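Side-chain contacts in F5/8 type C domain protein (Bacteroides ovatus, PDB 4ZRX), which probably cleaves terminal alpha-L-fucose from glycans, with a TIM-barrel fucosidase domain and a C-terminal F5/8 type C domain that may bind sugar: residues K530-S535 with V550-K555; I291-F296 with D302-S307; F50-F55 with G63-A68. All blocks are in the same frame, centred on the assembly; numbering follows the deposited sequence.

Contact 1: residues K530-S535 with V550-K555; sequences KEVPAS and VAFSQK
In the beta-sandwich of the F5/8 type C domain, V532 and F552 meet where an edge strand of one sheet, 530-532, faces strand 548-552 of the other. L498 and F501, on strand 495-503 beside it in the same sheet, pack against F552. One methyl of V532, CG1, lies over a face of the F552 ring, 3.9 Å from its centroid and 21° off the normal, a CH-pi contact displaced toward the CD1-CE1 rim. With CG1 anti to the backbone N (chi1 -177°), the branched valine turns this methyl onto the ring, and the two side chains cross at about a right angle. A flat aromatic suits the place because it offers a broad face to a single methyl. Replacing F552 by alanine would take away the ring and is likely to leave V532 CG1 without its partner, opening a gap between the sheets. Nearby, A534 rests its CB on V550 CG1 at 4.0 Å; its single methyl fits this shallow contact, and Y518 of strand 517-523 touches both. No direct hydrogen bond joins the segments; a water bridges the backbones, donating to P533 O at 2.7 Å and accepting from S553 N at 2.8 Å.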
# COMPACT_ATOMS: atom_id res chain seq x y z
N LYS A 530 -23.28 -24.87 35.97
CA LYS A 530 -24.70 -24.84 35.71
C LYS A 530 -24.94 -24.61 34.23
O LYS A 530 -24.32 -23.70 33.61
CB LYS A 530 -25.37 -23.71 36.49
CG LYS A 530 -26.89 -23.87 36.41
CD LYS A 530 -27.63 -23.07 37.41
CE LYS A 530 -29.10 -23.51 37.37
NZ LYS A 530 -29.94 -22.29 37.37
N GLU A 531 -25.84 -25.41 33.66
CA GLU A 531 -26.25 -25.20 32.28
C GLU A 531 -27.13 -23.96 32.16
O GLU A 531 -28.00 -23.68 33.01
CB GLU A 531 -26.94 -26.44 31.72
CG GLU A 531 -27.11 -26.37 30.20
CD GLU A 531 -27.85 -27.56 29.62
OE1 GLU A 531 -28.07 -28.54 30.35
OE2 GLU A 531 -28.23 -27.52 28.41
N VAL A 532 -26.92 -23.19 31.10
CA VAL A 532 -27.75 -22.05 30.79
C VAL A 532 -28.74 -22.54 29.76
O VAL A 532 -28.32 -23.05 28.70
CB VAL A 532 -26.95 -20.90 30.19
CG1 VAL A 532 -27.84 -19.67 29.93
CG2 VAL A 532 -25.82 -20.50 31.14
N PRO A 533 -30.06 -22.38 30.03
CA PRO A 533 -31.01 -22.90 29.07
C PRO A 533 -30.92 -22.18 27.73
O PRO A 533 -30.80 -20.93 27.69
CB PRO A 533 -32.38 -22.62 29.72
CG PRO A 533 -32.09 -22.72 31.16
CD PRO A 533 -30.73 -22.09 31.33
N ALA A 534 -30.99 -22.95 26.67
CA ALA A 534 -30.90 -22.40 25.32
C ALA A 534 -31.42 -23.46 24.36
O ALA A 534 -31.59 -24.63 24.74
CB ALA A 534 -29.44 -22.06 25.00
N SER A 535 -31.59 -23.07 23.09
CA SER A 535 -32.11 -23.99 22.09
C SER A 535 -31.15 -25.19 21.91
O SER A 535 -31.60 -26.29 21.58
CB SER A 535 -32.36 -23.27 20.76
OG SER A 535 -31.15 -23.20 20.02
N VAL A 550 -26.79 -15.82 21.19
CA VAL A 550 -27.81 -16.59 21.95
C VAL A 550 -28.23 -15.72 23.08
O VAL A 550 -27.44 -15.49 24.00
CB VAL A 550 -27.21 -17.90 22.48
CG1 VAL A 550 -28.19 -18.65 23.37
CG2 VAL A 550 -26.78 -18.74 21.24
N ALA A 551 -29.46 -15.20 22.99
CA ALA A 551 -30.00 -14.27 23.95
C ALA A 551 -30.49 -15.16 25.10
O ALA A 551 -31.21 -16.13 24.88
CB ALA A 551 -31.15 -13.46 23.35
N PHE A 552 -30.07 -14.84 26.31
CA PHE A 552 -30.53 -15.60 27.50
C PHE A 552 -31.91 -15.12 27.94
O PHE A 552 -32.21 -13.92 27.86
CB PHE A 552 -29.50 -15.46 28.63
CG PHE A 552 -28.11 -15.98 28.27
CD1 PHE A 552 -27.92 -17.04 27.39
CD2 PHE A 552 -26.99 -15.41 28.85
CE1 PHE A 552 -26.66 -17.52 27.10
CE2 PHE A 552 -25.73 -15.88 28.55
CZ PHE A 552 -25.58 -16.95 27.68
N SER A 553 -32.74 -16.06 28.40
CA SER A 553 -34.03 -15.73 29.06
C SER A 553 -33.88 -14.92 30.34
O SER A 553 -34.74 -14.11 30.67
CB SER A 553 -34.77 -17.01 29.40
OG SER A 553 -35.04 -17.71 28.20
N GLN A 554 -32.79 -15.16 31.06
CA GLN A 554 -32.52 -14.51 32.34
C GLN A 554 -31.11 -13.95 32.31
O GLN A 554 -30.25 -14.47 31.59
CB GLN A 554 -32.61 -15.54 33.50
CG GLN A 554 -33.93 -16.30 33.56
CD GLN A 554 -35.08 -15.37 33.88
OE1 GLN A 554 -34.92 -14.35 34.56
NE2 GLN A 554 -36.25 -15.72 33.40
N LYS A 555 -30.90 -12.93 33.12
CA LYS A 555 -29.56 -12.41 33.37
C LYS A 555 -28.74 -13.52 34.02
O LYS A 555 -29.22 -14.20 34.92
CB LYS A 555 -29.65 -11.17 34.24
CG LYS A 555 -30.51 -10.04 33.58
CD LYS A 555 -30.51 -8.74 34.38
CE LYS A 555 -30.96 -8.97 35.80
NZ LYS A 555 -31.24 -7.67 36.46
O HOH W 1 -31.60 -18.54 28.75

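Contact 2: residues I291-F296 with D302-S307; sequences IRPGWF and DGKVKS
I291 and R292 run alongside V305 and K306 where the segments 291-296 and 302-307 close the loop between strand 279-290 and helix 308-316, part of a beta-alpha-beta crossover of the TIM barrel. The backbone makes the straightest bond: K306 N donates to I291 O at 2.8 Å, with an N-H...O angle of 167°, and meets the carbonyl almost end-on. V305 CA adds a longer CA-H...O contact to the same oxygen.

The ionic part belongs to R292. Its NH2 reaches D302 OD1 at 2.9 Å in a salt bridge lying in the guanidinium plane. OD1 is met on its anti side, 85° lies between the guanidinium and carboxylate planes, and NH1 adds only a weak bond to that oxygen. The arginine chain is bent at chi2 (146°), and its length lets a residue whose CB faces away still return to D302. NH2 also forms a salt bridge with D341. K306 NZ bonds to S290 O.

Van der Waals packing fills in the rest. V305 uses both methyls: CG1 makes an apolar contact with I291 CG1 at 3.9 Å, and CG2 lies 4.1 Å from R292 NE, approaching the guanidinium obliquely. The rigid ring of P293 suits a loop with no regular structure; it sets its CD 3.5 Å from K304 O, crosses the K304 side chain at about a right angle and meets its CB.

Beyond the pairing, S307 OG caps helix 308-316 at H310 N. Two carboxylates, D302 and D341, probably balance the charge of the buried R292 and limit its rotation; the loop is probably held by these ion pairs together with the K306 N to I291 O bond and the K306 NZ bond to S290 O.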
# COMPACT_ATOMS: atom_id res chain seq x y z
N ILE A 291 -5.21 4.76 2.93
CA ILE A 291 -5.33 4.68 4.41
C ILE A 291 -6.65 4.12 4.89
O ILE A 291 -6.75 3.68 6.08
CB ILE A 291 -4.97 6.01 5.09
CG1 ILE A 291 -4.38 5.74 6.47
CG2 ILE A 291 -6.18 6.96 5.11
CD1 ILE A 291 -3.91 7.03 7.22
N ARG A 292 -7.64 4.15 4.01
CA ARG A 292 -8.99 3.64 4.28
C ARG A 292 -9.31 2.54 3.29
O ARG A 292 -8.56 2.33 2.34
CB ARG A 292 -10.01 4.77 4.12
CG ARG A 292 -9.98 5.80 5.26
CD ARG A 292 -10.28 7.23 4.84
NE ARG A 292 -10.51 8.03 6.03
CZ ARG A 292 -11.68 8.17 6.65
NH1 ARG A 292 -12.83 7.70 6.16
NH2 ARG A 292 -11.71 8.90 7.75
N PRO A 293 -10.45 1.87 3.43
CA PRO A 293 -10.77 0.83 2.42
C PRO A 293 -10.98 1.42 1.01
O PRO A 293 -10.49 0.84 0.04
CB PRO A 293 -12.05 0.22 2.95
CG PRO A 293 -11.93 0.35 4.41
CD PRO A 293 -11.30 1.71 4.63
N GLY A 294 -11.67 2.55 0.92
CA GLY A 294 -11.89 3.24 -0.33
C GLY A 294 -10.84 4.36 -0.55
O GLY A 294 -10.11 4.71 0.36
N TRP A 295 -10.74 4.83 -1.78
CA TRP A 295 -9.91 5.96 -2.13
C TRP A 295 -10.51 7.28 -1.76
O TRP A 295 -9.80 8.20 -1.36
CB TRP A 295 -9.57 5.92 -3.64
CG TRP A 295 -8.81 4.69 -4.07
CD1 TRP A 295 -9.31 3.58 -4.70
CD2 TRP A 295 -7.42 4.48 -3.91
NE1 TRP A 295 -8.30 2.67 -4.93
CE2 TRP A 295 -7.12 3.20 -4.44
CE3 TRP A 295 -6.39 5.25 -3.42
CZ2 TRP A 295 -5.80 2.71 -4.49
CZ3 TRP A 295 -5.12 4.75 -3.41
CH2 TRP A 295 -4.82 3.49 -3.97
N PHE A 296 -11.81 7.44 -2.00
CA PHE A 296 -12.47 8.68 -1.64
C PHE A 296 -12.95 8.60 -0.21
O PHE A 296 -12.98 7.51 0.39
CB PHE A 296 -13.60 9.01 -2.60
CG PHE A 296 -13.11 9.50 -3.93
CD1 PHE A 296 -12.79 8.61 -4.93
CD2 PHE A 296 -12.88 10.84 -4.15
CE1 PHE A 296 -12.31 9.06 -6.16
CE2 PHE A 296 -12.39 11.28 -5.35
CZ PHE A 296 -12.10 10.41 -6.35
N ASP A 302 -14.70 6.00 8.74
CA ASP A 302 -13.94 6.71 9.78
C ASP A 302 -13.35 5.74 10.85
O ASP A 302 -12.26 6.00 11.39
CB ASP A 302 -14.80 7.73 10.49
CG ASP A 302 -15.16 8.93 9.66
OD1 ASP A 302 -14.48 9.18 8.65
OD2 ASP A 302 -16.11 9.66 10.05
N GLY A 303 -14.06 4.65 11.14
CA GLY A 303 -13.58 3.63 12.08
C GLY A 303 -12.79 2.53 11.41
O GLY A 303 -12.47 1.53 12.03
N LYS A 304 -12.42 2.71 10.14
CA LYS A 304 -11.73 1.69 9.38
C LYS A 304 -10.42 2.21 8.79
O LYS A 304 -9.90 1.65 7.82
CB LYS A 304 -12.62 1.16 8.27
CG LYS A 304 -13.90 0.58 8.84
CD LYS A 304 -14.78 0.06 7.76
CE LYS A 304 -16.09 -0.45 8.39
NZ LYS A 304 -16.53 -1.56 7.53
N VAL A 305 -9.89 3.27 9.37
CA VAL A 305 -8.56 3.73 9.01
C VAL A 305 -7.60 2.59 9.38
O VAL A 305 -7.67 1.97 10.46
CB VAL A 305 -8.22 5.02 9.74
CG1 VAL A 305 -6.78 5.40 9.57
CG2 VAL A 305 -9.15 6.14 9.36
N LYS A 306 -6.67 2.29 8.49
CA LYS A 306 -5.77 1.16 8.68
C LYS A 306 -4.95 1.31 9.94
O LYS A 306 -4.56 2.45 10.34
CB LYS A 306 -4.87 1.02 7.44
CG LYS A 306 -5.56 0.43 6.25
CD LYS A 306 -4.58 0.37 5.10
CE LYS A 306 -5.09 -0.38 3.92
NZ LYS A 306 -6.30 0.20 3.34
N SER A 307 -4.69 0.19 10.60
CA SER A 307 -3.99 0.21 11.88
C SER A 307 -2.55 0.62 11.73
O SER A 307 -1.98 0.52 10.63
CB SER A 307 -3.97 -1.18 12.51
OG SER A 307 -3.19 -2.10 11.80

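Contact 3: residues F50-F55 with G63-A68; sequences FGINTF and GKEDPA
I52, in the short helical segment 52-56, presses its CD1 against E65, D66 and P67 in the long connection between barrel strand 44-48 and helix 77-86 of the TIM-barrel domain. This is the tight part. CD1 comes to 3.4 Å from D66 O, 3.8 Å from P67 CA and 3.9 Å from E65 CB, so one methyl fits against three consecutive residues. CG1 is anti to the backbone N (chi1 -159°), and an unstaggered chi2 of 138° carries CD1 on to the loop. Isoleucine suits the site because its CG1-CD1 branch is long enough to reach the loop.

The polar side is looser: a water bridges two buried side chains, N53 and E65, which do not touch directly. It donates to N53 OD1 at 2.7 Å and to E65 OE2 at 2.8 Å. Glutamate earns its place by gathering partners at both oxygens. Bent at chi2 (81°), it brings OE1 to G63 N at 2.9 Å, while OE2 also takes a hydrogen bond from D62 N and a salt bridge from R58, so the carboxylate is held from several directions. At the solvent edge D66 shapes the backbone rather than the interface. Its OD1 accepts from A68 N at 3.0 Å, above the carboxylate plane, closing an Asx turn just where the 3-10 segment begins.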
# COMPACT_ATOMS: atom_id res chain seq x y z
N PHE A 50 -9.97 13.51 -4.01
CA PHE A 50 -10.92 14.53 -3.64
C PHE A 50 -11.63 14.98 -4.90
O PHE A 50 -11.05 15.11 -5.97
CB PHE A 50 -10.18 15.70 -2.99
CG PHE A 50 -11.10 16.73 -2.43
CD1 PHE A 50 -11.97 16.43 -1.38
CD2 PHE A 50 -11.06 18.02 -2.92
CE1 PHE A 50 -12.79 17.40 -0.83
CE2 PHE A 50 -11.93 18.98 -2.41
CZ PHE A 50 -12.77 18.69 -1.35
N GLY A 51 -12.94 15.14 -4.81
CA GLY A 51 -13.73 15.58 -5.95
C GLY A 51 -15.21 15.47 -5.71
O GLY A 51 -15.68 15.46 -4.55
N ILE A 52 -15.96 15.37 -6.80
CA ILE A 52 -17.39 15.25 -6.64
C ILE A 52 -17.76 13.91 -5.96
O ILE A 52 -18.74 13.86 -5.21
CB ILE A 52 -18.06 15.46 -8.00
CG1 ILE A 52 -19.54 15.86 -7.82
CG2 ILE A 52 -17.85 14.27 -8.85
CD1 ILE A 52 -19.94 16.95 -8.74
N ASN A 53 -16.94 12.88 -6.13
CA ASN A 53 -17.19 11.59 -5.48
C ASN A 53 -17.20 11.70 -3.97
O ASN A 53 -17.88 10.92 -3.27
CB ASN A 53 -16.16 10.55 -5.86
CG ASN A 53 -16.24 10.09 -7.27
OD1 ASN A 53 -17.08 10.48 -8.07
ND2 ASN A 53 -15.31 9.23 -7.60
N THR A 54 -16.43 12.66 -3.43
CA THR A 54 -16.42 12.89 -2.00
C THR A 54 -17.83 13.23 -1.50
O THR A 54 -18.19 12.90 -0.36
CB THR A 54 -15.48 14.06 -1.66
OG1 THR A 54 -14.20 13.83 -2.25
CG2 THR A 54 -15.36 14.28 -0.16
N PHE A 55 -18.61 13.91 -2.35
CA PHE A 55 -19.95 14.41 -2.00
C PHE A 55 -21.08 13.47 -2.37
O PHE A 55 -22.19 13.61 -1.83
CB PHE A 55 -20.16 15.81 -2.57
CG PHE A 55 -19.19 16.78 -1.98
CD1 PHE A 55 -19.47 17.44 -0.80
CD2 PHE A 55 -17.93 16.92 -2.55
CE1 PHE A 55 -18.52 18.29 -0.20
CE2 PHE A 55 -16.98 17.72 -1.94
CZ PHE A 55 -17.27 18.40 -0.76
N GLY A 63 -20.13 10.53 -14.40
CA GLY A 63 -20.05 11.64 -15.36
C GLY A 63 -21.36 12.44 -15.46
O GLY A 63 -21.41 13.50 -16.06
N LYS A 64 -22.39 11.97 -14.79
CA LYS A 64 -23.72 12.62 -14.79
C LYS A 64 -23.96 13.42 -13.54
O LYS A 64 -25.01 14.04 -13.40
CB LYS A 64 -24.83 11.56 -14.93
CG LYS A 64 -24.76 10.88 -16.24
CD LYS A 64 -25.94 10.03 -16.54
CE LYS A 64 -25.79 8.67 -15.92
NZ LYS A 64 -24.96 7.79 -16.84
N GLU A 65 -22.99 13.44 -12.63
CA GLU A 65 -23.17 14.17 -11.39
C GLU A 65 -23.42 15.66 -11.66
O GLU A 65 -22.84 16.26 -12.58
CB GLU A 65 -21.93 14.08 -10.49
CG GLU A 65 -21.69 12.67 -9.94
CD GLU A 65 -21.00 11.68 -10.90
OE1 GLU A 65 -20.54 12.10 -12.02
OE2 GLU A 65 -20.92 10.50 -10.48
N ASP A 66 -24.25 16.24 -10.81
CA ASP A 66 -24.54 17.66 -10.85
C ASP A 66 -23.36 18.40 -10.17
O ASP A 66 -23.14 18.20 -8.98
CB ASP A 66 -25.85 17.92 -10.08
CG ASP A 66 -26.30 19.34 -10.15
OD1 ASP A 66 -25.52 20.22 -10.59
OD2 ASP A 66 -27.47 19.58 -9.78
N PRO A 67 -22.65 19.32 -10.89
CA PRO A 67 -21.59 20.08 -10.14
C PRO A 67 -22.02 20.78 -8.89
O PRO A 67 -21.19 21.13 -8.08
CB PRO A 67 -21.14 21.16 -11.15
CG PRO A 67 -21.48 20.61 -12.43
CD PRO A 67 -22.78 19.82 -12.26
N ALA A 68 -23.31 21.04 -8.75
CA ALA A 68 -23.88 21.61 -7.54
C ALA A 68 -23.54 20.82 -6.28
O ALA A 68 -23.51 21.39 -5.21
CB ALA A 68 -25.39 21.75 -7.65
O HOH W 2 -19.72 10.78 -7.92

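In the fold
Along the chain the order is contact 3, contact 2, contact 1. Contacts 2 and 3 belong to the TIM-barrel fucosidase domain, each in a connection that follows a strand of the central sheet, 279-290 and 44-48 respectively. Their centres are about 20 Å apart, yet they touch: the F296 ring lies against N53, with F296 CE1 3.3 Å from N53 ND2, and also packs near F50 and T54. Contact 1 stands apart in the F5/8 type C domain, its centre about 38 Å from that of contact 2 and about 51 Å from contact 3's. Its nearest atoms lie about 22 Å from contact 2, consistent with a catalytic barrel and a separately folded domain that may bind sugar.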